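Long-range contacts in ArsR family transcriptional regulator (PDB 6CDB), which probably binds DNA as a zinc-responsive repressor of transcription, with zinc ions held between the two subunits of its dimer: residues Arg30-Leu35 with Tyr80-Ile85; Tyr26-Ile31 with Leu60-Ser65. The protein carries 1 engineered substitution. One frame throughout, in Å; residues are numbered along the deposited sequence.

Both contacts are buried and both use helix 26-37, which sits near the centre of the chain and meets its two partners at neighbouring positions along its length. In contact 1 residues 30-35 pack crosswise against the end of strand 77-82; the chemistry there is aliphatic, apart from one water that joins the two backbones. Contact 2 sets the first half against helix 53-65 and is mixed: I31 and the leucines L60 and L63 meet in the interior, while the R28 guanidinium lies against L62 nearer the surface. The contacts touch each other where M32 SD meets L63 CD1 at 3.8 Å. The zinc ligand D84 follows in the segment of contact 1, beyond the residues that pack; contact 2 lies away from the metal sites.

Contact 1 (Arg30-Leu35 with Tyr80-Ile85); sequences RIMELL and YSLDDI. With ZN (zinc ion), chain C.
L82 reaches from the end of strand 77-82 onto helix 26-37, where L35 and M32 receive it. From its CB the chain turns to CG, placed beside the backbone N (chi1 -62°), and CG comes within 4.2 Å of L35 CB. The branch CD2 does most of the touching. It lies 3.8 Å from L35 CB and 3.7 Å from the backbone O of M32, so one methyl touches residues i and i+3 of the helix. The same methyl meets the thioether of M32: bends at chi2 and chi3 fold that side chain round, and CE stands 3.8 Å from L82 CD2. Two residues earlier in the strand, the backbone O of Y80 lies 3.4 Å from L35 CD2, which touches Y80 CB more loosely. No direct hydrogen bond crosses here. Instead a water donates to the O of L35 and accepts from the N of L82 at 2.9 Å, joining a helix carbonyl to the strand backbone. S81 turns from the helix, its OG bonded to K70 on the adjacent strand. Helix and strand run at 89° to each other. Beyond the strand the chain turns to D84, which precedes helix 85-99 as its N-cap; its OD1 binds zinc at 1.9 Å. H86, with H97 and H100 of the second subunit, completes that site. The packing thus joins the core of an ArsR winged helix-turn-helix domain, at the root of its beta wing, to the strand end leading into the intersubunit zinc site.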
loop_
_atom_site.group_PDB
_atom_site.type_symbol
_atom_site.label_atom_id
_atom_site.label_comp_id
_atom_site.label_asym_id
_atom_site.label_seq_id
_atom_site.Cartn_x
_atom_site.Cartn_y
_atom_site.Cartn_z
ATOM N N ARG A 30 5.982 -7.459 7.916
ATOM C CA ARG A 30 7.283 -8.055 8.219
ATOM C C ARG A 30 7.583 -9.223 7.288
ATOM O O ARG A 30 8.720 -9.383 6.805
ATOM C CB ARG A 30 7.333 -8.505 9.683
ATOM C CG ARG A 30 7.476 -7.363 10.679
ATOM C CD ARG A 30 8.256 -7.844 11.894
ATOM N NE ARG A 30 7.494 -8.828 12.646
ATOM C CZ ARG A 30 8.016 -9.833 13.350
ATOM N NH1 ARG A 30 9.337 -10.029 13.412
ATOM N NH2 ARG A 30 7.199 -10.650 13.990
ATOM N N ILE A 31 6.576 -10.052 7.027
ATOM C CA ILE A 31 6.740 -11.137 6.065
ATOM C C ILE A 31 7.090 -10.575 4.688
ATOM O O ILE A 31 8.013 -11.056 4.015
ATOM C CB ILE A 31 5.463 -11.994 6.014
ATOM C CG1 ILE A 31 5.224 -12.689 7.365
ATOM C CG2 ILE A 31 5.524 -12.987 4.849
ATOM C CD1 ILE A 31 3.892 -13.407 7.448
ATOM N N MET A 32 6.352 -9.545 4.249
ATOM C CA MET A 32 6.574 -8.999 2.911
ATOM C C MET A 32 7.952 -8.368 2.791
ATOM O O MET A 32 8.598 -8.479 1.746
ATOM C CB MET A 32 5.507 -7.963 2.567
ATOM C CG MET A 32 4.086 -8.502 2.454
ATOM S SD MET A 32 3.773 -9.444 0.964
ATOM C CE MET A 32 3.572 -8.081 -0.195
ATOM N N GLU A 33 8.406 -7.669 3.830
ATOM C CA GLU A 33 9.737 -7.078 3.770
ATOM C C GLU A 33 10.811 -8.167 3.710
ATOM O O GLU A 33 11.765 -8.067 2.920
ATOM C CB GLU A 33 9.932 -6.143 4.964
ATOM C CG GLU A 33 11.131 -5.207 4.863
ATOM C CD GLU A 33 12.407 -5.833 5.388
ATOM O OE1 GLU A 33 12.306 -6.738 6.241
ATOM O OE2 GLU A 33 13.499 -5.429 4.941
ATOM N N LEU A 34 10.647 -9.238 4.501
ATOM C CA LEU A 34 11.581 -10.363 4.415
ATOM C C LEU A 34 11.656 -10.903 2.987
ATOM O O LEU A 34 12.748 -11.130 2.443
ATOM C CB LEU A 34 11.159 -11.467 5.399
ATOM C CG LEU A 34 12.071 -12.668 5.679
ATOM C CD1 LEU A 34 11.733 -13.290 7.038
ATOM C CD2 LEU A 34 11.971 -13.726 4.582
ATOM N N LEU A 35 10.494 -11.129 2.369
ATOM C CA LEU A 35 10.464 -11.639 1.000
ATOM C C LEU A 35 11.029 -10.633 0.011
ATOM O O LEU A 35 11.555 -11.030 -1.040
ATOM C CB LEU A 35 9.029 -12.012 0.616
ATOM C CG LEU A 35 8.467 -13.179 1.434
ATOM C CD1 LEU A 35 7.002 -13.412 1.131
ATOM C CD2 LEU A 35 9.281 -14.427 1.139
ATOM N N TYR A 80 8.452 -19.001 -1.092
ATOM C CA TYR A 80 7.603 -17.862 -1.389
ATOM C C TYR A 80 8.428 -16.677 -1.859
ATOM O O TYR A 80 9.612 -16.554 -1.549
ATOM C CB TYR A 80 6.767 -17.468 -0.171
ATOM C CG TYR A 80 5.630 -18.432 0.057
ATOM C CD1 TYR A 80 5.867 -19.676 0.628
ATOM C CD2 TYR A 80 4.322 -18.112 -0.309
ATOM C CE1 TYR A 80 4.845 -20.576 0.830
ATOM C CE2 TYR A 80 3.283 -19.015 -0.107
ATOM C CZ TYR A 80 3.561 -20.247 0.465
ATOM O OH TYR A 80 2.570 -21.171 0.684
ATOM N N SER A 81 7.777 -15.797 -2.619
ATOM C CA SER A 81 8.414 -14.577 -3.079
ATOM C C SER A 81 7.334 -13.534 -3.304
ATOM O O SER A 81 6.150 -13.861 -3.423
ATOM C CB SER A 81 9.209 -14.826 -4.363
ATOM O OG SER A 81 8.368 -15.412 -5.349
ATOM N N LEU A 82 7.742 -12.269 -3.344
ATOM C CA LEU A 82 6.818 -11.244 -3.813
ATOM C C LEU A 82 6.376 -11.593 -5.228
ATOM O O LEU A 82 7.164 -12.105 -6.032
ATOM C CB LEU A 82 7.471 -9.863 -3.769
ATOM C CG LEU A 82 7.900 -9.357 -2.387
ATOM C CD1 LEU A 82 8.244 -7.870 -2.420
ATOM C CD2 LEU A 82 6.839 -9.652 -1.323
ATOM N N ASP A 83 5.104 -11.323 -5.530
ATOM C CA ASP A 83 4.501 -11.874 -6.739
ATOM C C ASP A 83 5.212 -11.390 -8.001
ATOM O O ASP A 83 5.605 -12.201 -8.843
ATOM C CB ASP A 83 3.013 -11.536 -6.795
ATOM C CG ASP A 83 2.367 -11.969 -8.111
ATOM O OD1 ASP A 83 1.908 -13.130 -8.186
ATOM O OD2 ASP A 83 2.341 -11.157 -9.074
ATOM N N ASP A 84 5.383 -10.077 -8.154
ATOM C CA ASP A 84 6.104 -9.543 -9.313
ATOM C C ASP A 84 6.709 -8.194 -8.935
ATOM O O ASP A 84 6.671 -7.774 -7.775
ATOM C CB ASP A 84 5.189 -9.470 -10.550
ATOM C CG ASP A 84 4.062 -8.432 -10.425
ATOM O OD1 ASP A 84 3.099 -8.495 -11.230
ATOM O OD2 ASP A 84 4.114 -7.544 -9.543
ATOM N N ILE A 85 7.245 -7.497 -9.937
ATOM C CA ILE A 85 7.982 -6.266 -9.683
ATOM C C ILE A 85 7.074 -5.133 -9.187
ATOM O O ILE A 85 7.546 -4.206 -8.516
ATOM C CB ILE A 85 8.743 -5.849 -10.951
ATOM C CG1 ILE A 85 9.755 -4.770 -10.590
ATOM C CG2 ILE A 85 7.762 -5.343 -12.018
ATOM C CD1 ILE A 85 10.080 -3.850 -11.735
HETATM ZN ZN ZN C . 1.983 -6.973 -11.204
HETATM O O HOH W 1 10.623 -12.020 -3.371
#

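Contact 2 (Tyr26-Ile31 with Leu60-Ser65)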
loop_
_atom_site.group_PDB
_atom_site.type_symbol
_atom_site.label_atom_id
_atom_site.label_comp_id
_atom_site.label_asym_id
_atom_site.label_seq_id
_atom_site.Cartn_x
_atom_site.Cartn_y
_atom_site.Cartn_z
ATOM N N TYR A 26 0.914 -5.527 10.747
ATOM C CA TYR A 26 2.341 -5.411 11.064
ATOM C C TYR A 26 3.113 -6.670 10.689
ATOM O O TYR A 26 4.193 -6.598 10.088
ATOM C CB TYR A 26 2.520 -5.110 12.549
ATOM C CG TYR A 26 3.960 -5.042 13.012
ATOM C CD1 TYR A 26 4.794 -4.015 12.591
ATOM C CD2 TYR A 26 4.469 -5.982 13.898
ATOM C CE1 TYR A 26 6.096 -3.929 13.011
ATOM C CE2 TYR A 26 5.788 -5.911 14.333
ATOM C CZ TYR A 26 6.594 -4.879 13.882
ATOM O OH TYR A 26 7.895 -4.785 14.295
ATOM N N ASN A 27 2.586 -7.834 11.065
ATOM C CA ASN A 27 3.277 -9.086 10.786
ATOM C C ASN A 27 3.295 -9.397 9.298
ATOM O O ASN A 27 4.282 -9.939 8.787
ATOM C CB ASN A 27 2.632 -10.230 11.577
ATOM C CG ASN A 27 3.098 -10.266 13.016
ATOM O OD1 ASN A 27 4.220 -9.852 13.320
ATOM N ND2 ASN A 27 2.237 -10.751 13.916
ATOM N N ARG A 28 2.211 -9.078 8.588
ATOM C CA ARG A 28 2.211 -9.252 7.137
ATOM C C ARG A 28 3.228 -8.335 6.473
ATOM O O ARG A 28 3.880 -8.729 5.507
ATOM C CB ARG A 28 0.820 -9.001 6.557
ATOM C CG ARG A 28 -0.162 -10.115 6.839
ATOM C CD ARG A 28 -1.418 -9.984 5.990
ATOM N NE ARG A 28 -2.478 -10.754 6.620
ATOM C CZ ARG A 28 -3.573 -10.227 7.142
ATOM N NH1 ARG A 28 -3.798 -8.917 7.050
ATOM N NH2 ARG A 28 -4.460 -11.026 7.727
ATOM N N ILE A 29 3.377 -7.109 6.976
ATOM C CA ILE A 29 4.427 -6.233 6.467
ATOM C C ILE A 29 5.808 -6.826 6.751
ATOM O O ILE A 29 6.722 -6.730 5.923
ATOM C CB ILE A 29 4.269 -4.823 7.061
ATOM C CG1 ILE A 29 3.049 -4.125 6.434
ATOM C CG2 ILE A 29 5.535 -3.993 6.856
ATOM C CD1 ILE A 29 3.080 -4.116 4.891
ATOM N N ARG A 30 5.982 -7.459 7.916
ATOM C CA ARG A 30 7.283 -8.055 8.219
ATOM C C ARG A 30 7.583 -9.223 7.288
ATOM O O ARG A 30 8.720 -9.383 6.805
ATOM C CB ARG A 30 7.333 -8.505 9.683
ATOM C CG ARG A 30 7.476 -7.363 10.679
ATOM C CD ARG A 30 8.256 -7.844 11.894
ATOM N NE ARG A 30 7.494 -8.828 12.646
ATOM C CZ ARG A 30 8.016 -9.833 13.350
ATOM N NH1 ARG A 30 9.337 -10.029 13.412
ATOM N NH2 ARG A 30 7.199 -10.650 13.990
ATOM N N ILE A 31 6.576 -10.052 7.027
ATOM C CA ILE A 31 6.740 -11.137 6.065
ATOM C C ILE A 31 7.090 -10.575 4.688
ATOM O O ILE A 31 8.013 -11.056 4.015
ATOM C CB ILE A 31 5.463 -11.994 6.014
ATOM C CG1 ILE A 31 5.224 -12.689 7.365
ATOM C CG2 ILE A 31 5.524 -12.987 4.849
ATOM C CD1 ILE A 31 3.892 -13.407 7.448
ATOM N N LEU A 60 0.260 -16.136 4.520
ATOM C CA LEU A 60 0.703 -16.318 3.140
ATOM C C LEU A 60 -0.412 -16.847 2.248
ATOM O O LEU A 60 -0.433 -16.536 1.049
ATOM C CB LEU A 60 1.902 -17.267 3.078
ATOM C CG LEU A 60 3.209 -16.834 3.720
ATOM C CD1 LEU A 60 4.201 -18.024 3.747
ATOM C CD2 LEU A 60 3.824 -15.682 2.974
ATOM N N LYS A 61 -1.332 -17.662 2.785
ATOM C CA LYS A 61 -2.513 -18.006 1.998
ATOM C C LYS A 61 -3.286 -16.751 1.648
ATOM O O LYS A 61 -3.706 -16.570 0.497
ATOM C CB LYS A 61 -3.430 -18.980 2.732
ATOM C CG LYS A 61 -2.749 -20.196 3.300
ATOM C CD LYS A 61 -2.397 -21.210 2.234
ATOM C CE LYS A 61 -1.446 -22.254 2.814
ATOM N NZ LYS A 61 -2.085 -22.949 3.992
ATOM N N LEU A 62 -3.464 -15.854 2.626
ATOM C CA LEU A 62 -4.189 -14.621 2.322
ATOM C C LEU A 62 -3.441 -13.779 1.289
ATOM O O LEU A 62 -4.033 -13.318 0.308
ATOM C CB LEU A 62 -4.442 -13.811 3.592
ATOM C CG LEU A 62 -4.957 -12.389 3.321
ATOM C CD1 LEU A 62 -6.225 -12.358 2.427
ATOM C CD2 LEU A 62 -5.223 -11.666 4.624
ATOM N N LEU A 63 -2.135 -13.576 1.491
ATOM C CA LEU A 63 -1.357 -12.753 0.568
ATOM C C LEU A 63 -1.329 -13.359 -0.830
ATOM O O LEU A 63 -1.336 -12.630 -1.833
ATOM C CB LEU A 63 0.068 -12.561 1.104
ATOM C CG LEU A 63 0.183 -11.780 2.417
ATOM C CD1 LEU A 63 1.604 -11.838 2.983
ATOM C CD2 LEU A 63 -0.277 -10.321 2.229
ATOM N N LYS A 64 -1.319 -14.690 -0.919
ATOM C CA LYS A 64 -1.316 -15.340 -2.227
ATOM C C LYS A 64 -2.657 -15.153 -2.937
ATOM O O LYS A 64 -2.693 -14.885 -4.146
ATOM C CB LYS A 64 -0.982 -16.828 -2.085
ATOM C CG LYS A 64 -0.749 -17.528 -3.423
ATOM C CD LYS A 64 -0.862 -19.049 -3.318
ATOM C CE LYS A 64 0.351 -19.656 -2.657
ATOM N NZ LYS A 64 0.263 -21.148 -2.551
ATOM N N SER A 65 -3.768 -15.268 -2.200
ATOM C CA SER A 65 -5.073 -15.094 -2.835
ATOM C C SER A 65 -5.219 -13.714 -3.466
ATOM O O SER A 65 -5.999 -13.545 -4.410
ATOM C CB SER A 65 -6.190 -15.320 -1.820
ATOM O OG SER A 65 -6.311 -14.198 -0.969
#
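The short helical segments Y26-I31 and L60-S65 cross at -73°, with their axes 11.4 Å apart at closest approach. R28 and L63 have the nearest pair of CA atoms, 8.3 Å from each other, so the space between the backbones is bridged entirely by side chains, and no hydrogen bond passes directly between the segments. R28 spans it with a chain extended from CG to NE. On the way its CD passes 3.9 Å from L63 CD2, and at the end the guanidinium comes against L62. The methyl CD2 of L62 lies over one face of that flat group, 3.2 Å above the plane and offset toward the rim, closest to CZ and NH2. With CG anti to the backbone N (chi1 169°), the L62 side chain extends toward R28, and the two cross at about a right angle. The polar edge of R28 is engaged elsewhere: NH1 bonds to the backbone O of A22, and NE makes a weak bond to Q59. These bonds limit the rotation of the guanidinium and are consistent with its resting a face on a leucine. Deeper in, I31 directs CG2 at L60 CD2, 3.7 Å away, and more distantly at L63 CD1. I45 of helix 42-49 packs on both I31 and L60 and extends this apolar layer. Away from the crossing, R30 NH2 donates to N27 OD1 at 3.2 Å, nearly in the guanidinium plane, and its NH1 holds the O of L49. In the ArsR helix-turn-helix, helix 53-65 follows helix 42-49 as the probable DNA-recognition helix, and this crossing seats its C-terminal half on core helix 26-37.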